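Long-range contacts in CalsepRRP (Calystegia sepium, PDB 1JY5), which belongs to the RNase T2 family and is presumed, like its relatives, to bind and cleave RNA: residues W14-L20 with L204-N208; S25-C31 with P80-C84. One frame throughout, in Å; residues are numbered along the deposited sequence.

In the fold
Both contacts lie on the same side of the chain's centre, with their own centres about 13 Å apart. Along the sequence the order is 14-20, 25-31, 80-84, 204-208, so the pair forming contact 2 falls between the two halves of contact 1. The 14-20 segment continues strand 7-14 of the antiparallel sheet into helix 15-18, and contact 1 seats the C-terminal tail against that helix. Contact 2 binds the loop that follows this helix to the loop between helix 72-78 and strand 87-89. A C19-C31 disulfide joins the two contacts, and Y82 packs on S15 and E18, making one cross-linked patch from segments distant in sequence.

Contact 1. Residues W14-L20 with L204-N208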
ATOM      1  N   TRP A  14      -2.482   1.561  -6.958  1.00 16.60           N
ATOM      2  CA  TRP A  14      -2.848   1.039  -8.271  1.00 16.62           C
ATOM      3  C   TRP A  14      -1.794   1.604  -9.222  1.00 15.36           C
ATOM      4  O   TRP A  14      -1.771   2.803  -9.504  1.00 14.49           O
ATOM      5  CB  TRP A  14      -4.253   1.498  -8.667  1.00 17.62           C
ATOM      6  CG  TRP A  14      -4.686   0.951 -10.004  1.00 20.08           C
ATOM      7  CD1 TRP A  14      -4.706   1.617 -11.198  1.00 19.47           C
ATOM      8  CD2 TRP A  14      -5.109  -0.391 -10.286  1.00 20.57           C
ATOM      9  NE1 TRP A  14      -5.117   0.772 -12.207  1.00 20.79           N
ATOM     10  CE2 TRP A  14      -5.368  -0.466 -11.675  1.00 22.08           C
ATOM     11  CE3 TRP A  14      -5.291  -1.538  -9.502  1.00 19.86           C
ATOM     12  CZ2 TRP A  14      -5.803  -1.642 -12.295  1.00 20.95           C
ATOM     13  CZ3 TRP A  14      -5.723  -2.710 -10.117  1.00 21.90           C
ATOM     14  CH2 TRP A  14      -5.973  -2.751 -11.505  1.00 20.81           C
ATOM     15  N   SER A  15      -0.915   0.731  -9.706  1.00 16.05           N
ATOM     16  CA  SER A  15       0.183   1.141 -10.579  1.00 16.20           C
ATOM     17  C   SER A  15      -0.237   1.957 -11.799  1.00 17.47           C
ATOM     18  O   SER A  15       0.468   2.887 -12.205  1.00 16.62           O
ATOM     19  CB  SER A  15       0.983  -0.085 -11.040  1.00 15.96           C
ATOM     20  OG  SER A  15       0.250  -0.864 -11.969  1.00 16.12           O
ATOM     21  N   GLY A  16      -1.381   1.610 -12.376  1.00 18.69           N
ATOM     22  CA  GLY A  16      -1.863   2.313 -13.554  1.00 20.75           C
ATOM     23  C   GLY A  16      -2.171   3.779 -13.312  1.00 22.38           C
ATOM     24  O   GLY A  16      -1.969   4.619 -14.187  1.00 22.29           O
ATOM     25  N   THR A  17      -2.647   4.099 -12.117  1.00 21.39           N
ATOM     26  CA  THR A  17      -2.992   5.476 -11.792  1.00 22.08           C
ATOM     27  C   THR A  17      -1.757   6.299 -11.438  1.00 24.84           C
ATOM     28  O   THR A  17      -1.769   7.532 -11.495  1.00 23.81           O
ATOM     29  CB  THR A  17      -3.989   5.508 -10.626  1.00 19.48           C
ATOM     30  OG1 THR A  17      -5.175   4.805 -11.010  1.00 19.62           O
ATOM     31  CG2 THR A  17      -4.349   6.935 -10.251  1.00 19.77           C
ATOM     32  N   GLU A  18      -0.684   5.606 -11.085  1.00 26.01           N
ATOM     33  CA  GLU A  18       0.558   6.265 -10.711  1.00 30.19           C
ATOM     34  C   GLU A  18       1.404   6.549 -11.946  1.00 31.16           C
ATOM     35  O   GLU A  18       2.362   7.324 -11.901  1.00 31.14           O
ATOM     36  CB  GLU A  18       1.334   5.373  -9.739  1.00 32.80           C
ATOM     37  CG  GLU A  18       1.901   6.095  -8.533  1.00 37.73           C
ATOM     38  CD  GLU A  18       0.861   6.912  -7.795  1.00 37.83           C
ATOM     39  OE1 GLU A  18      -0.215   6.373  -7.468  1.00 40.28           O
ATOM     40  OE2 GLU A  18       1.124   8.103  -7.537  1.00 41.95           O
ATOM     41  N   CYS A  19       1.045   5.921 -13.056  1.00 31.50           N
ATOM     42  CA  CYS A  19       1.789   6.112 -14.289  1.00 33.59           C
ATOM     43  C   CYS A  19       0.936   6.727 -15.401  1.00 37.00           C
ATOM     44  O   CYS A  19       1.012   6.308 -16.557  1.00 38.51           O
ATOM     45  CB  CYS A  19       2.366   4.776 -14.745  1.00 30.51           C
ATOM     46  SG  CYS A  19       3.444   3.967 -13.515  1.00 26.69           S
ATOM     47  N   LEU A  20       0.127   7.719 -15.046  1.00 39.29           N
ATOM     48  CA  LEU A  20      -0.724   8.394 -16.019  1.00 42.04           C
ATOM     49  C   LEU A  20      -0.134   9.742 -16.427  1.00 42.97           C
ATOM     50  O   LEU A  20       0.847   9.801 -17.170  1.00 43.85           O
ATOM     51  CB  LEU A  20      -2.133   8.599 -15.449  1.00 43.08           C
ATOM     52  CG  LEU A  20      -3.052   7.377 -15.390  1.00 44.56           C
ATOM     53  CD1 LEU A  20      -4.372   7.763 -14.741  1.00 46.82           C
ATOM     54  CD2 LEU A  20      -3.290   6.842 -16.795  1.00 47.13           C
ATOM     55  N   LEU A 204      -9.788   1.994 -13.561  1.00 23.24           N
ATOM     56  CA  LEU A 204      -8.586   1.264 -13.173  1.00 23.59           C
ATOM     57  C   LEU A 204      -7.665   1.287 -14.390  1.00 22.90           C
ATOM     58  O   LEU A 204      -7.434   0.265 -15.033  1.00 22.70           O
ATOM     59  CB  LEU A 204      -8.936  -0.174 -12.786  1.00 21.81           C
ATOM     60  CG  LEU A 204      -9.842  -0.332 -11.556  1.00 23.68           C
ATOM     61  CD1 LEU A 204     -10.366  -1.762 -11.471  1.00 22.36           C
ATOM     62  CD2 LEU A 204      -9.060   0.036 -10.295  1.00 22.32           C
ATOM     63  N   PRO A 205      -7.119   2.470 -14.712  1.00 25.22           N
ATOM     64  CA  PRO A 205      -6.220   2.671 -15.854  1.00 26.38           C
ATOM     65  C   PRO A 205      -5.023   1.734 -15.917  1.00 29.21           C
ATOM     66  O   PRO A 205      -4.542   1.239 -14.895  1.00 27.95           O
ATOM     67  CB  PRO A 205      -5.803   4.135 -15.711  1.00 26.24           C
ATOM     68  CG  PRO A 205      -5.854   4.352 -14.224  1.00 25.34           C
ATOM     69  CD  PRO A 205      -7.153   3.674 -13.865  1.00 25.58           C
ATOM     70  N   ILE A 206      -4.551   1.501 -17.139  1.00 31.35           N
ATOM     71  CA  ILE A 206      -3.404   0.639 -17.400  1.00 35.19           C
ATOM     72  C   ILE A 206      -2.161   1.526 -17.450  1.00 37.80           C
ATOM     73  O   ILE A 206      -2.259   2.721 -17.740  1.00 38.13           O
ATOM     74  CB  ILE A 206      -3.574  -0.091 -18.759  1.00 35.45           C
ATOM     75  CG1 ILE A 206      -4.889  -0.876 -18.758  1.00 34.88           C
ATOM     76  CG2 ILE A 206      -2.399  -1.030 -19.011  1.00 35.60           C
ATOM     77  CD1 ILE A 206      -5.254  -1.478 -20.105  1.00 36.09           C
ATOM     78  N   LYS A 207      -0.998   0.953 -17.157  1.00 42.51           N
ATOM     79  CA  LYS A 207       0.242   1.725 -17.189  1.00 47.18           C
ATOM     80  C   LYS A 207       0.550   2.223 -18.595  1.00 50.36           C
ATOM     81  O   LYS A 207      -0.130   1.862 -19.555  1.00 51.12           O
ATOM     82  CB  LYS A 207       1.422   0.889 -16.680  1.00 47.32           C
ATOM     83  CG  LYS A 207       1.473   0.734 -15.174  1.00 44.72           C
ATOM     84  CD  LYS A 207       2.815   0.184 -14.709  1.00 46.01           C
ATOM     85  CE  LYS A 207       2.987  -1.293 -15.034  1.00 45.61           C
ATOM     86  NZ  LYS A 207       3.135  -1.573 -16.477  1.00 46.52           N
ATOM     87  N   ASN A 208       1.582   3.055 -18.707  1.00 54.50           N
ATOM     88  CA  ASN A 208       1.997   3.613 -19.991  1.00 57.16           C
ATOM     89  C   ASN A 208       0.851   4.389 -20.638  1.00 58.60           C
ATOM     90  O   ASN A 208       0.600   4.168 -21.843  1.00 59.85           O
ATOM     91  CB  ASN A 208       2.456   2.495 -20.932  1.00 58.36           C
ATOM     92  CG  ASN A 208       3.452   1.551 -20.280  1.00 59.66           C
ATOM     93  OD1 ASN A 208       4.528   1.964 -19.846  1.00 60.65           O
ATOM     94  ND2 ASN A 208       3.094   0.272 -20.208  1.00 59.21           N
TER
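W14 meets L204 and P205 with two parts of its indole. Methyl CD2 of L204 sits almost directly over the six-membered ring, 3.9 Å from its centroid, a CH-pi contact in which the two side chains cross at about a right angle; CB of L204 comes to 3.5 Å from CZ2 of W14. At the indole edge, NE1 of W14 donates to O of P205 (2.8 Å, N-H...O 152°), reaching a lone pair in the carbonyl plane, with the oxygen lying 18° out of the ring plane. CG of W14 stands anti to the backbone N (chi1 -179°), swinging the indole toward the tail. The same P205 oxygen receives a CA-H...O contact from CA of G16 at 3.2 Å; a CB here would fall too close to it. Past this point the P205 ring meets OG1 of T17, 3.3 Å from its CG, and, roughly at right angles to that approach, the methyls of L20, with CD1 3.8 Å from that CG. The aliphatic part of K207 runs beside SG of C19 and OG of S15, the latter hydrogen-bonded to N of G39, while NZ of K207 bonds to O of V36. The contact is mostly buried. OG1 of T17 bonds to V175, and W14 packs edge-to-face with F40 of strand 40-48; the tail packs both on short helix 15-18 and directly on strand 174-182, where L204 and P205 touch V175 and A174.

Contact 2. Residues S25-C31 with P80-C84; sequences SCPTNAC and PSYSC
The C26-C84 disulfide staples two irregular surface loops together, with C26 at the start of a type I beta turn from C26 to N29. SG of C26 and SG of C84 are 2.0 Å apart, with a chi3 of -98°, close to the usual right-angled disulfide. Beyond the turn, N of A30 donates to O of S81 (3.0 Å), nearly in line with the carbonyl bond. A water bridges O of T28 and N of S81. CG of N29, anti to the backbone N (chi1 -160°), carries the amide along the Y82-S83 backbone, ND2 3.5 Å from CA of S83, and OD1 closes an Asx turn, accepting from N of C31 at 2.8 Å. Replacing N29 with an alanine would probably leave N of C31 without this acceptor and open a gap against Y82 and S83. CB of A30 touches CB of P80 at 3.6 Å. SG of C31, itself in the disulfide with C19, lies at the edge of the Y82 ring; OH of Y82 bonds to T41. Only one direct hydrogen bond and one water bridge join these loops, beside modest apolar packing, so the covalent link is probably what limits how far they can separate.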
ATOM      1  N   SER A  25      12.188   9.828 -15.885  1.00 53.68           N
ATOM      2  CA  SER A  25      12.552   8.436 -16.121  1.00 54.02           C
ATOM      3  C   SER A  25      13.825   8.061 -15.369  1.00 53.70           C
ATOM      4  O   SER A  25      14.778   8.836 -15.316  1.00 53.98           O
ATOM      5  CB  SER A  25      12.752   8.189 -17.618  1.00 54.94           C
ATOM      6  OG  SER A  25      13.111   6.839 -17.866  1.00 56.18           O
ATOM      7  N   CYS A  26      13.837   6.862 -14.796  1.00 52.83           N
ATOM      8  CA  CYS A  26      14.988   6.381 -14.038  1.00 51.73           C
ATOM      9  C   CYS A  26      14.755   4.916 -13.667  1.00 52.24           C
ATOM     10  O   CYS A  26      13.615   4.454 -13.628  1.00 53.14           O
ATOM     11  CB  CYS A  26      15.154   7.220 -12.766  1.00 50.21           C
ATOM     12  SG  CYS A  26      13.657   7.170 -11.741  1.00 47.51           S
ATOM     13  N   PRO A  27      15.833   4.165 -13.389  1.00 52.07           N
ATOM     14  CA  PRO A  27      15.723   2.748 -13.023  1.00 51.52           C
ATOM     15  C   PRO A  27      14.820   2.509 -11.817  1.00 50.16           C
ATOM     16  O   PRO A  27      14.192   1.456 -11.695  1.00 50.88           O
ATOM     17  CB  PRO A  27      17.170   2.350 -12.741  1.00 52.51           C
ATOM     18  CG  PRO A  27      17.945   3.242 -13.661  1.00 53.10           C
ATOM     19  CD  PRO A  27      17.247   4.569 -13.465  1.00 53.07           C
ATOM     20  N   THR A  28      14.766   3.494 -10.928  1.00 48.02           N
ATOM     21  CA  THR A  28      13.948   3.409  -9.728  1.00 45.95           C
ATOM     22  C   THR A  28      12.461   3.463 -10.069  1.00 43.19           C
ATOM     23  O   THR A  28      11.644   2.824  -9.408  1.00 42.30           O
ATOM     24  CB  THR A  28      14.273   4.566  -8.755  1.00 47.31           C
ATOM     25  OG1 THR A  28      15.657   4.509  -8.390  1.00 50.39           O
ATOM     26  CG2 THR A  28      13.425   4.467  -7.497  1.00 48.80           C
ATOM     27  N   ASN A  29      12.114   4.222 -11.105  1.00 39.71           N
ATOM     28  CA  ASN A  29      10.721   4.363 -11.514  1.00 37.09           C
ATOM     29  C   ASN A  29      10.189   3.090 -12.164  1.00 35.42           C
ATOM     30  O   ASN A  29      10.716   2.632 -13.178  1.00 35.92           O
ATOM     31  CB  ASN A  29      10.573   5.528 -12.491  1.00 35.74           C
ATOM     32  CG  ASN A  29       9.148   6.030 -12.577  1.00 34.99           C
ATOM     33  OD1 ASN A  29       8.201   5.242 -12.587  1.00 31.61           O
ATOM     34  ND2 ASN A  29       8.988   7.346 -12.645  1.00 33.96           N
ATOM     35  N   ALA A  30       9.132   2.527 -11.593  1.00 32.23           N
ATOM     36  CA  ALA A  30       8.557   1.299 -12.130  1.00 30.94           C
ATOM     37  C   ALA A  30       7.612   1.529 -13.309  1.00 28.60           C
ATOM     38  O   ALA A  30       7.136   0.573 -13.913  1.00 26.28           O
ATOM     39  CB  ALA A  30       7.829   0.536 -11.022  1.00 28.83           C
ATOM     40  N   CYS A  31       7.332   2.789 -13.631  1.00 28.85           N
ATOM     41  CA  CYS A  31       6.432   3.093 -14.740  1.00 30.14           C
ATOM     42  C   CYS A  31       6.962   2.657 -16.106  1.00 31.84           C
ATOM     43  O   CYS A  31       6.194   2.518 -17.056  1.00 32.82           O
ATOM     44  CB  CYS A  31       6.118   4.589 -14.782  1.00 28.38           C
ATOM     45  SG  CYS A  31       5.061   5.193 -13.432  1.00 26.26           S
ATOM     46  N   PRO A  80       7.498  -1.299  -5.473  1.00 18.10           N
ATOM     47  CA  PRO A  80       8.289  -0.319  -6.229  1.00 18.23           C
ATOM     48  C   PRO A  80       7.891   1.134  -5.982  1.00 18.68           C
ATOM     49  O   PRO A  80       6.863   1.420  -5.373  1.00 15.85           O
ATOM     50  CB  PRO A  80       8.024  -0.695  -7.689  1.00 18.21           C
ATOM     51  CG  PRO A  80       7.405  -2.064  -7.629  1.00 24.77           C
ATOM     52  CD  PRO A  80       6.596  -2.034  -6.373  1.00 16.03           C
ATOM     53  N   SER A  81       8.719   2.039  -6.488  1.00 19.30           N
ATOM     54  CA  SER A  81       8.472   3.468  -6.402  1.00 23.55           C
ATOM     55  C   SER A  81       8.001   3.878  -7.803  1.00 25.38           C
ATOM     56  O   SER A  81       8.413   3.268  -8.794  1.00 24.31           O
ATOM     57  CB  SER A  81       9.769   4.200  -6.050  1.00 24.38           C
ATOM     58  OG  SER A  81       9.560   5.596  -5.962  1.00 30.37           O
ATOM     59  N   TYR A  82       7.132   4.883  -7.896  1.00 28.09           N
ATOM     60  CA  TYR A  82       6.642   5.337  -9.200  1.00 32.03           C
ATOM     61  C   TYR A  82       7.036   6.785  -9.494  1.00 35.76           C
ATOM     62  O   TYR A  82       6.251   7.549 -10.061  1.00 36.42           O
ATOM     63  CB  TYR A  82       5.113   5.209  -9.293  1.00 31.35           C
ATOM     64  CG  TYR A  82       4.598   3.792  -9.195  1.00 30.27           C
ATOM     65  CD1 TYR A  82       4.200   3.260  -7.972  1.00 28.63           C
ATOM     66  CD2 TYR A  82       4.554   2.967 -10.321  1.00 30.09           C
ATOM     67  CE1 TYR A  82       3.773   1.942  -7.864  1.00 27.88           C
ATOM     68  CE2 TYR A  82       4.130   1.640 -10.224  1.00 30.19           C
ATOM     69  CZ  TYR A  82       3.741   1.135  -8.987  1.00 29.21           C
ATOM     70  OH  TYR A  82       3.343  -0.179  -8.874  1.00 27.17           O
ATOM     71  N   SER A  83       8.258   7.150  -9.115  1.00 38.72           N
ATOM     72  CA  SER A  83       8.760   8.503  -9.325  1.00 41.72           C
ATOM     73  C   SER A  83      10.285   8.501  -9.218  1.00 42.89           C
ATOM     74  O   SER A  83      10.868   7.570  -8.660  1.00 42.86           O
ATOM     75  CB  SER A  83       8.165   9.440  -8.270  1.00 42.57           C
ATOM     76  OG  SER A  83       8.415  10.800  -8.582  1.00 46.02           O
ATOM     77  N   CYS A  84      10.928   9.537  -9.758  1.00 43.51           N
ATOM     78  CA  CYS A  84      12.384   9.637  -9.711  1.00 43.57           C
ATOM     79  C   CYS A  84      12.901  10.601  -8.648  1.00 43.82           C
ATOM     80  O   CYS A  84      13.969  10.383  -8.072  1.00 45.58           O
ATOM     81  CB  CYS A  84      12.938  10.028 -11.089  1.00 43.60           C
ATOM     82  SG  CYS A  84      12.552   8.765 -12.337  1.00 44.46           S
TER
HETATM   83  O   HOH W   1      11.365   1.176  -7.389  1.00 23.21           O